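Type IV pilus biogenesis protein PilB (Streptococcus sanguinis, PDB 7B7P) is a two-module minor pilin of type IV pili with a direct role in adhesion, probably through its metal-binding von Willebrand factor A-like module. Local coordinates at residues A[33-38]-A[147-152]; A[206-211]-A[411-416]; A[265-270]-A[356-361]; A[299-304]-A[312-317]. All blocks are in the same frame, centred on the assembly; numbering follows the deposited sequence.

Interaction 1: residues A[33-38]-A[147-152]; sequences IFILDD and IAIAYR
Phe34 and Ala150 face each other as an antiparallel hydrogen-bonded pair, joined by Phe34 N to Ala150 O (2.8 Å) and Ala150 N to Phe34 O (2.9 Å), both nearly straight. Two residues on, Leu36 N donates to Ala148 O at 2.9 Å, but the return bond is disturbed: Leu36 O takes Ile147 N at 3.0 Å and Ala148 N only weakly. Ile147 and Ala148 thus share Leu36 as partner, which makes a classic beta bulge where the strand 148-152 begins. On one face of the sheet, Leu36 lays CD1 against Ala150 CB (3.7 Å). On the other, Ile33 reaches across with two branches. Its CG2 meets CG2 of Ile149, while CD1 comes to 3.8 Å from Tyr151 CB, a reach that follows from CG1 standing beside the backbone N (chi1 -58°). Past the bulge, Ile147 CD1 lies along the backbone of Asp38 (3.9 Å to its CA). The acids there are held from outside, Asp37 by the backbone N atoms of Ser39 and Ala141, Asp38 by a salt bridge to Lys144; Tyr151 OH is bonded to Asn66 OD1. Phe34 stacks on Phe137 and meets Trp52 edge-to-face. The two strands lie inside a mixed sheet, with strand 136-139 flanking 32-36 and strand 53-57 flanking 148-152, while strand 92-101 packs against Ile35 and Ile149.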
loop_
_atom_site.group_PDB
_atom_site.type_symbol
_atom_site.label_atom_id
_atom_site.label_comp_id
_atom_site.label_asym_id
_atom_site.label_seq_id
_atom_site.Cartn_x
_atom_site.Cartn_y
_atom_site.Cartn_z
ATOM N N ILE A 33 -8.756 6.145 15.609
ATOM C CA ILE A 33 -10.208 6.049 15.535
ATOM C C ILE A 33 -10.569 5.261 14.293
ATOM O O ILE A 33 -10.042 5.534 13.210
ATOM C CB ILE A 33 -10.893 7.434 15.457
ATOM C CG1 ILE A 33 -10.543 8.303 16.654
ATOM C CG2 ILE A 33 -12.411 7.265 15.329
ATOM C CD1 ILE A 33 -11.381 7.991 17.839
ATOM N N PHE A 34 -11.505 4.329 14.441
ATOM C CA PHE A 34 -12.120 3.636 13.318
ATOM C C PHE A 34 -13.622 3.842 13.407
ATOM O O PHE A 34 -14.228 3.525 14.433
ATOM C CB PHE A 34 -11.783 2.135 13.330
ATOM C CG PHE A 34 -10.357 1.831 12.953
ATOM C CD1 PHE A 34 -9.344 1.940 13.892
ATOM C CD2 PHE A 34 -10.030 1.447 11.659
ATOM C CE1 PHE A 34 -8.024 1.676 13.547
ATOM C CE2 PHE A 34 -8.713 1.176 11.306
ATOM C CZ PHE A 34 -7.713 1.290 12.251
ATOM N N ILE A 35 -14.222 4.366 12.342
ATOM C CA ILE A 35 -15.678 4.376 12.230
ATOM C C ILE A 35 -16.128 3.035 11.662
ATOM O O ILE A 35 -15.590 2.559 10.653
ATOM C CB ILE A 35 -16.155 5.544 11.354
ATOM C CG1 ILE A 35 -15.717 6.879 11.951
ATOM C CG2 ILE A 35 -17.664 5.540 11.249
ATOM C CD1 ILE A 35 -16.544 8.042 11.448
ATOM N N LEU A 36 -17.126 2.424 12.302
ATOM C CA LEU A 36 -17.577 1.081 11.958
ATOM C C LEU A 36 -19.044 1.077 11.549
ATOM O O LEU A 36 -19.858 1.803 12.123
ATOM C CB LEU A 36 -17.382 0.137 13.139
ATOM C CG LEU A 36 -16.018 0.240 13.817
ATOM C CD1 LEU A 36 -15.959 -0.757 14.950
ATOM C CD2 LEU A 36 -14.885 -0.008 12.828
ATOM N N ASP A 37 -19.384 0.236 10.567
ATOM C CA ASP A 37 -20.781 -0.046 10.267
ATOM C C ASP A 37 -21.261 -1.238 11.101
ATOM O O ASP A 37 -20.502 -1.843 11.864
ATOM C CB ASP A 37 -20.988 -0.271 8.763
ATOM C CG ASP A 37 -20.227 -1.483 8.212
ATOM O OD1 ASP A 37 -20.322 -2.588 8.788
ATOM O OD2 ASP A 37 -19.547 -1.331 7.173
ATOM N N ASP A 38 -22.543 -1.588 10.958
ATOM C CA ASP A 38 -23.111 -2.661 11.796
ATOM C C ASP A 38 -22.579 -4.094 11.445
ATOM O O ASP A 38 -23.144 -5.065 11.957
ATOM C CB ASP A 38 -24.643 -2.634 11.728
ATOM C CG ASP A 38 -25.191 -3.004 10.347
ATOM O OD1 ASP A 38 -24.391 -3.236 9.406
ATOM O OD2 ASP A 38 -26.437 -3.056 10.210
ATOM N N ILE A 147 -22.367 3.354 12.575
ATOM C CA ILE A 147 -23.194 3.581 13.745
ATOM C C ILE A 147 -22.419 3.344 15.033
ATOM O O ILE A 147 -23.009 3.149 16.083
ATOM C CB ILE A 147 -24.457 2.701 13.683
ATOM C CG1 ILE A 147 -24.114 1.301 13.165
ATOM C CG2 ILE A 147 -25.492 3.337 12.785
ATOM C CD1 ILE A 147 -23.572 0.368 14.217
ATOM N N ALA A 148 -21.094 3.344 14.951
ATOM C CA ALA A 148 -20.272 2.955 16.085
ATOM C C ALA A 148 -18.833 3.338 15.795
ATOM O O ALA A 148 -18.463 3.602 14.649
ATOM C CB ALA A 148 -20.380 1.457 16.364
ATOM N N ILE A 149 -18.027 3.355 16.848
ATOM C CA ILE A 149 -16.625 3.741 16.780
ATOM C C ILE A 149 -15.809 2.734 17.577
ATOM O O ILE A 149 -16.273 2.186 18.583
ATOM C CB ILE A 149 -16.383 5.186 17.324
ATOM C CG1 ILE A 149 -16.570 6.258 16.243
ATOM C CG2 ILE A 149 -15.024 5.327 17.967
ATOM C CD1 ILE A 149 -16.716 7.678 16.802
ATOM N N ALA A 150 -14.586 2.486 17.114
ATOM C CA ALA A 150 -13.585 1.735 17.854
ATOM C C ALA A 150 -12.334 2.588 17.977
ATOM O O ALA A 150 -11.952 3.275 17.026
ATOM C CB ALA A 150 -13.263 0.419 17.159
ATOM N N TYR A 151 -11.696 2.551 19.145
ATOM C CA TYR A 151 -10.621 3.493 19.409
ATOM C C TYR A 151 -9.632 2.918 20.407
ATOM O O TYR A 151 -9.932 1.982 21.149
ATOM C CB TYR A 151 -11.161 4.813 19.960
ATOM C CG TYR A 151 -11.743 4.684 21.350
ATOM C CD1 TYR A 151 -13.010 4.150 21.539
ATOM C CD2 TYR A 151 -11.028 5.099 22.475
ATOM C CE1 TYR A 151 -13.558 4.032 22.801
ATOM C CE2 TYR A 151 -11.571 4.981 23.758
ATOM C CZ TYR A 151 -12.838 4.442 23.906
ATOM O OH TYR A 151 -13.411 4.306 25.151
ATOM N N ARG A 152 -8.457 3.528 20.437
ATOM C CA ARG A 152 -7.468 3.283 21.471
ATOM C C ARG A 152 -6.935 4.616 21.973
ATOM O O ARG A 152 -6.973 5.629 21.271
ATOM C CB ARG A 152 -6.307 2.415 20.960
ATOM C CG ARG A 152 -6.672 0.951 20.783
ATOM C CD ARG A 152 -5.520 0.162 20.177
ATOM N NE ARG A 152 -4.368 0.111 21.068
ATOM C CZ ARG A 152 -4.264 -0.716 22.103
ATOM N NH1 ARG A 152 -5.244 -1.564 22.385
ATOM N NH2 ARG A 152 -3.178 -0.691 22.855
#

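Interaction 2: residues A[206-211]-A[411-416]; sequences LAEIGN and DIKKQI
Leu206 and Ile209, one helical turn apart near the end of helix 191-209, meet Lys413 and Ile416 of helix 402-424 in a contact made almost wholly by apolar atoms. Leu206 CD2 rests 4.1 Å from Ile416 CD1, and Ile209 CD1 sits 4.1 Å from Ile416 CG2; in both pairs the side chains cross at about a right angle. Ile209 CD1 also touches the backbone, 3.9 Å from Lys413 O. The aliphatic part of Lys413 makes up much of the rest, passing Leu206 and Ile209 in the reverse sense. Its CG touches Leu206 CD2 (4.1 Å) and its CE lies 4.0 Å from Ile209 CG1. A bend at chi2 (-98°) turns the rest of the chain along Ile209, and the ammonium comes out on the Glu208 side. Polar interaction is slight: Glu208 OE2 stands 4.3 Å from Lys413 NZ, too far for a salt bridge, though the opposite charges probably attract, and no hydrogen bond joins the two segments. Around this patch, Leu233 covers Leu206, and Gln417 and Leu420 extend the cover of Ile209. Such helix-on-helix packing beside a largely parallel central sheet is in keeping with the alpha/beta fold of von Willebrand factor A domains.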
loop_
_atom_site.group_PDB
_atom_site.type_symbol
_atom_site.label_atom_id
_atom_site.label_comp_id
_atom_site.label_asym_id
_atom_site.label_seq_id
_atom_site.Cartn_x
_atom_site.Cartn_y
_atom_site.Cartn_z
ATOM N N LEU A 206 10.662 4.864 5.328
ATOM C CA LEU A 206 10.074 3.578 5.713
ATOM C C LEU A 206 10.470 3.190 7.133
ATOM O O LEU A 206 9.659 2.614 7.870
ATOM C CB LEU A 206 10.499 2.476 4.743
ATOM C CG LEU A 206 9.842 2.408 3.362
ATOM C CD1 LEU A 206 10.413 1.226 2.614
ATOM C CD2 LEU A 206 8.334 2.322 3.448
ATOM N N ALA A 207 11.714 3.495 7.530
ATOM C CA ALA A 207 12.189 3.166 8.874
ATOM C C ALA A 207 11.202 3.602 9.953
ATOM O O ALA A 207 10.944 2.858 10.908
ATOM C CB ALA A 207 13.559 3.804 9.113
ATOM N N GLU A 208 10.589 4.777 9.783
ATOM C CA GLU A 208 9.722 5.339 10.819
ATOM C C GLU A 208 8.535 4.435 11.132
ATOM O O GLU A 208 8.078 4.381 12.280
ATOM C CB GLU A 208 9.239 6.718 10.389
ATOM C CG GLU A 208 10.324 7.768 10.373
ATOM C CD GLU A 208 9.848 9.055 9.736
ATOM O OE1 GLU A 208 10.706 9.909 9.408
ATOM O OE2 GLU A 208 8.612 9.204 9.558
ATOM N N ILE A 209 8.015 3.724 10.130
ATOM C CA ILE A 209 6.914 2.797 10.380
ATOM C C ILE A 209 7.302 1.744 11.416
ATOM O O ILE A 209 6.450 1.271 12.181
ATOM C CB ILE A 209 6.458 2.141 9.060
ATOM C CG1 ILE A 209 6.333 3.190 7.948
ATOM C CG2 ILE A 209 5.140 1.422 9.248
ATOM C CD1 ILE A 209 5.642 2.685 6.699
ATOM N N GLY A 210 8.584 1.366 11.468
ATOM C CA GLY A 210 9.033 0.272 12.316
ATOM C C GLY A 210 8.567 -1.104 11.868
ATOM O O GLY A 210 7.523 -1.231 11.220
ATOM N N ASN A 211 9.338 -2.143 12.202
ATOM C CA ASN A 211 8.941 -3.534 11.962
ATOM C C ASN A 211 8.816 -3.817 10.464
ATOM O O ASN A 211 7.844 -4.412 9.985
ATOM C CB ASN A 211 7.643 -3.866 12.701
ATOM C CG ASN A 211 7.818 -4.983 13.695
ATOM O OD1 ASN A 211 8.940 -5.447 13.937
ATOM N ND2 ASN A 211 6.710 -5.433 14.278
ATOM N N ASP A 411 4.424 8.991 -1.026
ATOM C CA ASP A 411 3.067 8.465 -1.094
ATOM C C ASP A 411 3.038 6.956 -0.856
ATOM O O ASP A 411 2.112 6.445 -0.215
ATOM C CB ASP A 411 2.439 8.813 -2.450
ATOM C CG ASP A 411 2.158 10.317 -2.606
ATOM O OD1 ASP A 411 1.922 11.000 -1.577
ATOM O OD2 ASP A 411 2.166 10.822 -3.753
ATOM N N ILE A 412 4.041 6.226 -1.359
ATOM C CA ILE A 412 4.049 4.779 -1.162
ATOM C C ILE A 412 4.267 4.453 0.311
ATOM O O ILE A 412 3.583 3.588 0.874
ATOM C CB ILE A 412 5.105 4.108 -2.069
ATOM C CG1 ILE A 412 4.680 4.192 -3.536
ATOM C CG2 ILE A 412 5.314 2.649 -1.683
ATOM C CD1 ILE A 412 5.774 3.817 -4.512
ATOM N N LYS A 413 5.189 5.166 0.965
ATOM C CA LYS A 413 5.339 5.052 2.415
ATOM C C LYS A 413 4.019 5.330 3.127
ATOM O O LYS A 413 3.560 4.527 3.949
ATOM C CB LYS A 413 6.424 6.009 2.908
ATOM C CG LYS A 413 6.698 5.961 4.419
ATOM C CD LYS A 413 5.963 7.068 5.194
ATOM C CE LYS A 413 6.256 7.001 6.684
ATOM N NZ LYS A 413 5.162 7.622 7.480
ATOM N N LYS A 414 3.387 6.464 2.817
ATOM C CA LYS A 414 2.123 6.805 3.467
ATOM C C LYS A 414 1.087 5.695 3.297
ATOM O O LYS A 414 0.295 5.420 4.206
ATOM C CB LYS A 414 1.576 8.126 2.904
ATOM C CG LYS A 414 2.258 9.403 3.414
ATOM C CD LYS A 414 1.640 10.624 2.728
ATOM C CE LYS A 414 1.997 11.934 3.423
ATOM N NZ LYS A 414 3.262 12.558 2.926
ATOM N N GLN A 415 1.077 5.043 2.135
ATOM C CA GLN A 415 0.061 4.030 1.883
ATOM C C GLN A 415 0.369 2.714 2.591
ATOM O O GLN A 415 -0.556 1.982 2.955
ATOM C CB GLN A 415 -0.085 3.813 0.380
ATOM C CG GLN A 415 -1.102 2.756 0.011
ATOM C CD GLN A 415 -2.526 3.165 0.350
ATOM O OE1 GLN A 415 -3.095 4.060 -0.291
ATOM N NE2 GLN A 415 -3.118 2.505 1.353
ATOM N N ILE A 416 1.648 2.389 2.789
ATOM C CA ILE A 416 1.988 1.189 3.545
ATOM C C ILE A 416 1.651 1.393 5.012
ATOM O O ILE A 416 1.028 0.536 5.654
ATOM C CB ILE A 416 3.471 0.825 3.356
ATOM C CG1 ILE A 416 3.736 0.324 1.927
ATOM C CG2 ILE A 416 3.915 -0.220 4.404
ATOM C CD1 ILE A 416 5.210 0.431 1.545
#

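Interaction 3: residues A[265-270]-A[356-361]; sequences GMISLQ and KKFGLG
Two helices of the von Willebrand factor A-like module meet here at their C-terminal ends, helix 258-270 and helix 341-358, the second running out into the loop that leads to strand 364-370. Phe358, its last helical residue, is central. Its CB packs against Met266 CB at 3.6 Å, and its ring lies beside Ile267, both side chains pointing the same way, with CE1 3.9 Å from Ile267 CD1. CG of Lys357, from the ring's own helix, covers one face of the ring, offset toward its rim. The Met266 chain is extended beyond CG and brings SD to 3.7 Å from Gly359 CA. Gly359 is where the backbone leaves the helical conformation, and the thioether lies right against it. The polar element is Gln270. A bend at chi2 (-56°) swings its amide over to the loop, where OE1 accepts the backbone N-H of Gly361 at 3.3 Å. This bond is long but nearly straight (177°), and the donor lies in the carbonyl plane, on a lone pair of OE1. The same oxygen is only 3.0 Å from Phe358 O; two acceptors this close should repel somewhat, so the Gly361 bond probably offsets part of that cost. Deeper in, Met266 packs on Ile279 of strand 276-283. It also touches Ile362, and Ile267 has Tyr225 and Pro323 as neighbours. A helix packed on a central strand, and a second whose following loop leads into the parallel strand 364-370, fit the Rossmann-like alpha/beta fold of these domains.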
loop_
_atom_site.group_PDB
_atom_site.type_symbol
_atom_site.label_atom_id
_atom_site.label_comp_id
_atom_site.label_asym_id
_atom_site.label_seq_id
_atom_site.Cartn_x
_atom_site.Cartn_y
_atom_site.Cartn_z
ATOM N N GLY A 265 12.096 -10.486 -7.137
ATOM C CA GLY A 265 11.402 -9.802 -6.063
ATOM C C GLY A 265 10.383 -10.673 -5.372
ATOM O O GLY A 265 10.399 -10.812 -4.148
ATOM N N MET A 266 9.493 -11.299 -6.148
ATOM C CA MET A 266 8.379 -12.022 -5.534
ATOM C C MET A 266 8.837 -13.293 -4.820
ATOM O O MET A 266 8.282 -13.646 -3.768
ATOM C CB MET A 266 7.311 -12.358 -6.579
ATOM C CG MET A 266 6.609 -11.129 -7.141
ATOM S SD MET A 266 5.187 -11.563 -8.139
ATOM C CE MET A 266 4.222 -10.030 -8.059
ATOM N N ILE A 267 9.804 -14.029 -5.381
ATOM C CA ILE A 267 10.187 -15.256 -4.684
ATOM C C ILE A 267 10.915 -14.926 -3.389
ATOM O O ILE A 267 10.695 -15.581 -2.366
ATOM C CB ILE A 267 11.003 -16.222 -5.570
ATOM C CG1 ILE A 267 11.146 -17.566 -4.844
ATOM C CG2 ILE A 267 12.372 -15.705 -5.878
ATOM C CD1 ILE A 267 11.489 -18.738 -5.762
ATOM N N SER A 268 11.751 -13.882 -3.386
ATOM C CA SER A 268 12.375 -13.482 -2.121
ATOM C C SER A 268 11.330 -13.024 -1.101
ATOM O O SER A 268 11.496 -13.250 0.097
ATOM C CB SER A 268 13.424 -12.395 -2.353
ATOM O OG SER A 268 12.838 -11.145 -2.666
ATOM N N LEU A 269 10.224 -12.436 -1.557
ATOM C CA LEU A 269 9.156 -12.062 -0.633
ATOM C C LEU A 269 8.423 -13.293 -0.098
ATOM O O LEU A 269 7.968 -13.307 1.059
ATOM C CB LEU A 269 8.171 -11.118 -1.328
ATOM C CG LEU A 269 8.534 -9.641 -1.467
ATOM C CD1 LEU A 269 7.424 -8.963 -2.265
ATOM C CD2 LEU A 269 8.716 -8.960 -0.090
ATOM N N GLN A 270 8.284 -14.333 -0.924
ATOM C CA GLN A 270 7.621 -15.541 -0.454
ATOM C C GLN A 270 8.339 -16.150 0.747
ATOM O O GLN A 270 7.697 -16.756 1.612
ATOM C CB GLN A 270 7.513 -16.568 -1.582
ATOM C CG GLN A 270 6.510 -16.234 -2.675
ATOM C CD GLN A 270 5.095 -15.990 -2.165
ATOM O OE1 GLN A 270 4.319 -15.268 -2.801
ATOM N NE2 GLN A 270 4.736 -16.617 -1.051
ATOM N N LYS A 356 1.370 -14.237 -11.730
ATOM C CA LYS A 356 0.413 -15.297 -11.416
ATOM C C LYS A 356 1.065 -16.432 -10.631
ATOM O O LYS A 356 0.449 -17.009 -9.736
ATOM C CB LYS A 356 -0.217 -15.822 -12.698
ATOM C CG LYS A 356 -1.354 -14.957 -13.200
ATOM C CD LYS A 356 -1.343 -14.857 -14.700
ATOM C CE LYS A 356 -1.801 -16.133 -15.330
ATOM N NZ LYS A 356 -2.382 -15.830 -16.681
ATOM N N LYS A 357 2.311 -16.760 -10.934
ATOM C CA LYS A 357 2.930 -17.872 -10.230
ATOM C C LYS A 357 3.465 -17.478 -8.852
ATOM O O LYS A 357 3.344 -18.261 -7.903
ATOM C CB LYS A 357 4.054 -18.467 -11.069
ATOM C CG LYS A 357 4.689 -19.675 -10.410
ATOM C CD LYS A 357 5.565 -20.454 -11.356
ATOM C CE LYS A 357 6.018 -21.779 -10.709
ATOM N NZ LYS A 357 6.772 -22.578 -11.703
ATOM N N PHE A 358 4.052 -16.286 -8.714
ATOM C CA PHE A 358 4.837 -15.945 -7.536
ATOM C C PHE A 358 4.185 -14.893 -6.630
ATOM O O PHE A 358 4.795 -14.481 -5.630
ATOM C CB PHE A 358 6.227 -15.457 -7.977
ATOM C CG PHE A 358 7.098 -16.537 -8.584
ATOM C CD1 PHE A 358 7.736 -17.468 -7.774
ATOM C CD2 PHE A 358 7.265 -16.631 -9.967
ATOM C CE1 PHE A 358 8.537 -18.463 -8.322
ATOM C CE2 PHE A 358 8.052 -17.620 -10.525
ATOM C CZ PHE A 358 8.703 -18.541 -9.697
ATOM N N GLY A 359 2.978 -14.440 -6.941
ATOM C CA GLY A 359 2.454 -13.286 -6.236
ATOM C C GLY A 359 1.440 -13.558 -5.143
ATOM O O GLY A 359 0.768 -12.624 -4.696
ATOM N N LEU A 360 1.349 -14.810 -4.675
ATOM C CA LEU A 360 0.251 -15.205 -3.793
ATOM C C LEU A 360 0.233 -14.399 -2.493
ATOM O O LEU A 360 -0.823 -13.926 -2.058
ATOM C CB LEU A 360 0.321 -16.700 -3.483
ATOM C CG LEU A 360 -0.814 -17.159 -2.568
ATOM C CD1 LEU A 360 -2.167 -16.956 -3.225
ATOM C CD2 LEU A 360 -0.630 -18.617 -2.125
ATOM N N GLY A 361 1.363 -14.237 -1.845
ATOM C CA GLY A 361 1.147 -13.543 -0.587
ATOM C C GLY A 361 1.154 -12.024 -0.624
ATOM O O GLY A 361 1.159 -11.383 0.436
#

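Interaction 4: residues A[299-304]-A[312-317]; sequences AGNRVD and VTFNNP
Arg302 runs across the hairpin past Phe314 and Val312, the partners on its own face of the sheet. Its CB lies 3.6 Å from Phe314 CE2, CG meets both CE2 and Val312 CG1, and CD passes CZ of the same ring. The chain is extended from CG to NE, with CG anti to the backbone N (chi1 178°), which carries it past the ring, approached obliquely. At NE it comes to 3.8 Å from Val312 CG1, and that methyl covers one face of the guanidinium, whose plane stands 75° from the phenyl ring. The tip turns back to its own strand: NH1 forms a salt bridge with Asp304 OD2 at 3.2 Å, reaching it from above the carboxylate plane. Asp304 uses its other oxygen, OD1, for Ser306 OG. On the opposite face, Val303 CG1 and Thr313 CG2 stand side by side, closer than usual for carbons. The backbones pair through Val303 N to Thr313 O (2.9 Å) and Thr313 N to Val303 O. Where the strands give way to loop, Asn301 takes over: its backbone O accepts Asn315 N, while its side chain grips Asn316 twice, OD1 accepting N at 2.7 Å and ND2 donating to O at 3.0 Å. ND2 has a second acceptor, Ala296 O. With a donor on one side and acceptors on the other, the orientation of the Asn301 amide is fixed. The bonds to Asn315 and Asn316 extend the cross-strand pairing past the last bridge, and this partly buried hairpin is held by polar bonds at this end as well as by apolar contacts along the arginine.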
loop_
_atom_site.group_PDB
_atom_site.type_symbol
_atom_site.label_atom_id
_atom_site.label_comp_id
_atom_site.label_asym_id
_atom_site.label_seq_id
_atom_site.Cartn_x
_atom_site.Cartn_y
_atom_site.Cartn_z
ATOM N N ALA A 299 14.102 -26.871 -32.481
ATOM C CA ALA A 299 13.728 -26.682 -33.882
ATOM C C ALA A 299 13.911 -25.272 -34.412
ATOM O O ALA A 299 14.990 -24.686 -34.299
ATOM C CB ALA A 299 12.268 -27.070 -34.100
ATOM N N GLY A 300 12.860 -24.731 -35.022
ATOM C CA GLY A 300 12.906 -23.360 -35.491
ATOM C C GLY A 300 12.107 -22.443 -34.591
ATOM O O GLY A 300 11.308 -21.626 -35.061
ATOM N N ASN A 301 12.279 -22.600 -33.283
ATOM C CA ASN A 301 11.559 -21.735 -32.360
ATOM C C ASN A 301 12.287 -20.414 -32.157
ATOM O O ASN A 301 11.651 -19.356 -32.131
ATOM C CB ASN A 301 11.367 -22.436 -31.023
ATOM C CG ASN A 301 10.289 -21.790 -30.183
ATOM O OD1 ASN A 301 9.372 -21.139 -30.704
ATOM N ND2 ASN A 301 10.397 -21.958 -28.874
ATOM N N ARG A 302 13.611 -20.468 -32.019
ATOM C CA ARG A 302 14.442 -19.290 -31.812
ATOM C C ARG A 302 14.881 -18.750 -33.164
ATOM O O ARG A 302 15.568 -19.442 -33.921
ATOM C CB ARG A 302 15.654 -19.642 -30.947
ATOM C CG ARG A 302 16.649 -18.530 -30.684
ATOM C CD ARG A 302 17.775 -19.109 -29.866
ATOM N NE ARG A 302 18.711 -18.103 -29.362
ATOM C CZ ARG A 302 19.704 -17.581 -30.078
ATOM N NH1 ARG A 302 19.905 -17.968 -31.334
ATOM N NH2 ARG A 302 20.512 -16.691 -29.539
ATOM N N VAL A 303 14.467 -17.530 -33.480
ATOM C CA VAL A 303 14.918 -16.847 -34.684
ATOM C C VAL A 303 15.857 -15.723 -34.273
ATOM O O VAL A 303 15.499 -14.844 -33.473
ATOM C CB VAL A 303 13.744 -16.349 -35.534
ATOM C CG1 VAL A 303 12.738 -15.663 -34.681
ATOM C CG2 VAL A 303 14.249 -15.424 -36.618
ATOM N N ASP A 304 17.071 -15.780 -34.813
ATOM C CA ASP A 304 18.200 -14.952 -34.391
ATOM C C ASP A 304 18.412 -13.870 -35.445
ATOM O O ASP A 304 19.129 -14.064 -36.430
ATOM C CB ASP A 304 19.437 -15.821 -34.212
ATOM C CG ASP A 304 20.598 -15.072 -33.642
ATOM O OD1 ASP A 304 20.647 -13.842 -33.798
ATOM O OD2 ASP A 304 21.476 -15.717 -33.030
ATOM N N VAL A 312 16.487 -11.041 -30.944
ATOM C CA VAL A 312 16.293 -12.481 -30.950
ATOM C C VAL A 312 14.916 -12.772 -30.378
ATOM O O VAL A 312 14.581 -12.315 -29.280
ATOM C CB VAL A 312 17.375 -13.205 -30.131
ATOM C CG1 VAL A 312 17.079 -14.687 -30.060
ATOM C CG2 VAL A 312 18.755 -12.946 -30.731
ATOM N N THR A 313 14.120 -13.541 -31.099
ATOM C CA THR A 313 12.763 -13.773 -30.655
ATOM C C THR A 313 12.435 -15.262 -30.705
ATOM O O THR A 313 13.098 -16.056 -31.387
ATOM C CB THR A 313 11.793 -12.920 -31.483
ATOM O OG1 THR A 313 10.439 -13.322 -31.225
ATOM C CG2 THR A 313 12.141 -12.985 -32.979
ATOM N N PHE A 314 11.432 -15.644 -29.924
ATOM C CA PHE A 314 10.939 -17.014 -29.910
ATOM C C PHE A 314 9.526 -17.021 -30.469
ATOM O O PHE A 314 8.660 -16.284 -29.978
ATOM C CB PHE A 314 10.995 -17.609 -28.508
ATOM C CG PHE A 314 12.403 -17.826 -28.001
ATOM C CD1 PHE A 314 13.119 -16.784 -27.405
ATOM C CD2 PHE A 314 13.011 -19.069 -28.119
ATOM C CE1 PHE A 314 14.429 -16.992 -26.936
ATOM C CE2 PHE A 314 14.309 -19.283 -27.647
ATOM C CZ PHE A 314 15.017 -18.246 -27.067
ATOM N N ASN A 315 9.318 -17.830 -31.524
ATOM C CA ASN A 315 7.997 -17.971 -32.137
ATOM C C ASN A 315 6.965 -18.431 -31.118
ATOM O O ASN A 315 5.855 -17.891 -31.059
ATOM C CB ASN A 315 8.057 -18.955 -33.309
ATOM C CG ASN A 315 8.874 -18.430 -34.481
ATOM O OD1 ASN A 315 8.828 -17.236 -34.802
ATOM N ND2 ASN A 315 9.623 -19.324 -35.135
ATOM N N ASN A 316 7.316 -19.421 -30.304
ATOM C CA ASN A 316 6.472 -19.896 -29.206
ATOM C C ASN A 316 7.250 -19.755 -27.906
ATOM O O ASN A 316 8.029 -20.644 -27.535
ATOM C CB ASN A 316 6.029 -21.347 -29.418
ATOM C CG ASN A 316 5.390 -21.963 -28.144
ATOM O OD1 ASN A 316 5.792 -23.046 -27.687
ATOM N ND2 ASN A 316 4.401 -21.262 -27.569
ATOM N N PRO A 317 7.092 -18.658 -27.182
ATOM C CA PRO A 317 7.804 -18.532 -25.907
ATOM C C PRO A 317 7.202 -19.441 -24.853
ATOM O O PRO A 317 5.987 -19.553 -24.718
ATOM C CB PRO A 317 7.621 -17.058 -25.530
ATOM C CG PRO A 317 7.066 -16.397 -26.761
ATOM C CD PRO A 317 6.313 -17.453 -27.500
#

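In the fold
Along the chain, interaction 1 closes before the others open, and it stands apart in space too: its centre is about 24 Å from that of interaction 2 and about 59 Å from that of interaction 4. It belongs to the mixed sheet that includes strands 32-36 and 148-152, separate from the von Willebrand factor A-like module. Interactions 2 and 3, centres about 21 Å apart, pack helices around that module's central sheet. Sequence 206 to 416 encloses interaction 3, which in turn encloses the hairpin of interaction 4, part of a four-stranded antiparallel sheet, its centre about 28 Å from that of interaction 3. This layout agrees with a bimodular pilin, in which the von Willebrand factor A-like module probably carries the adhesive role.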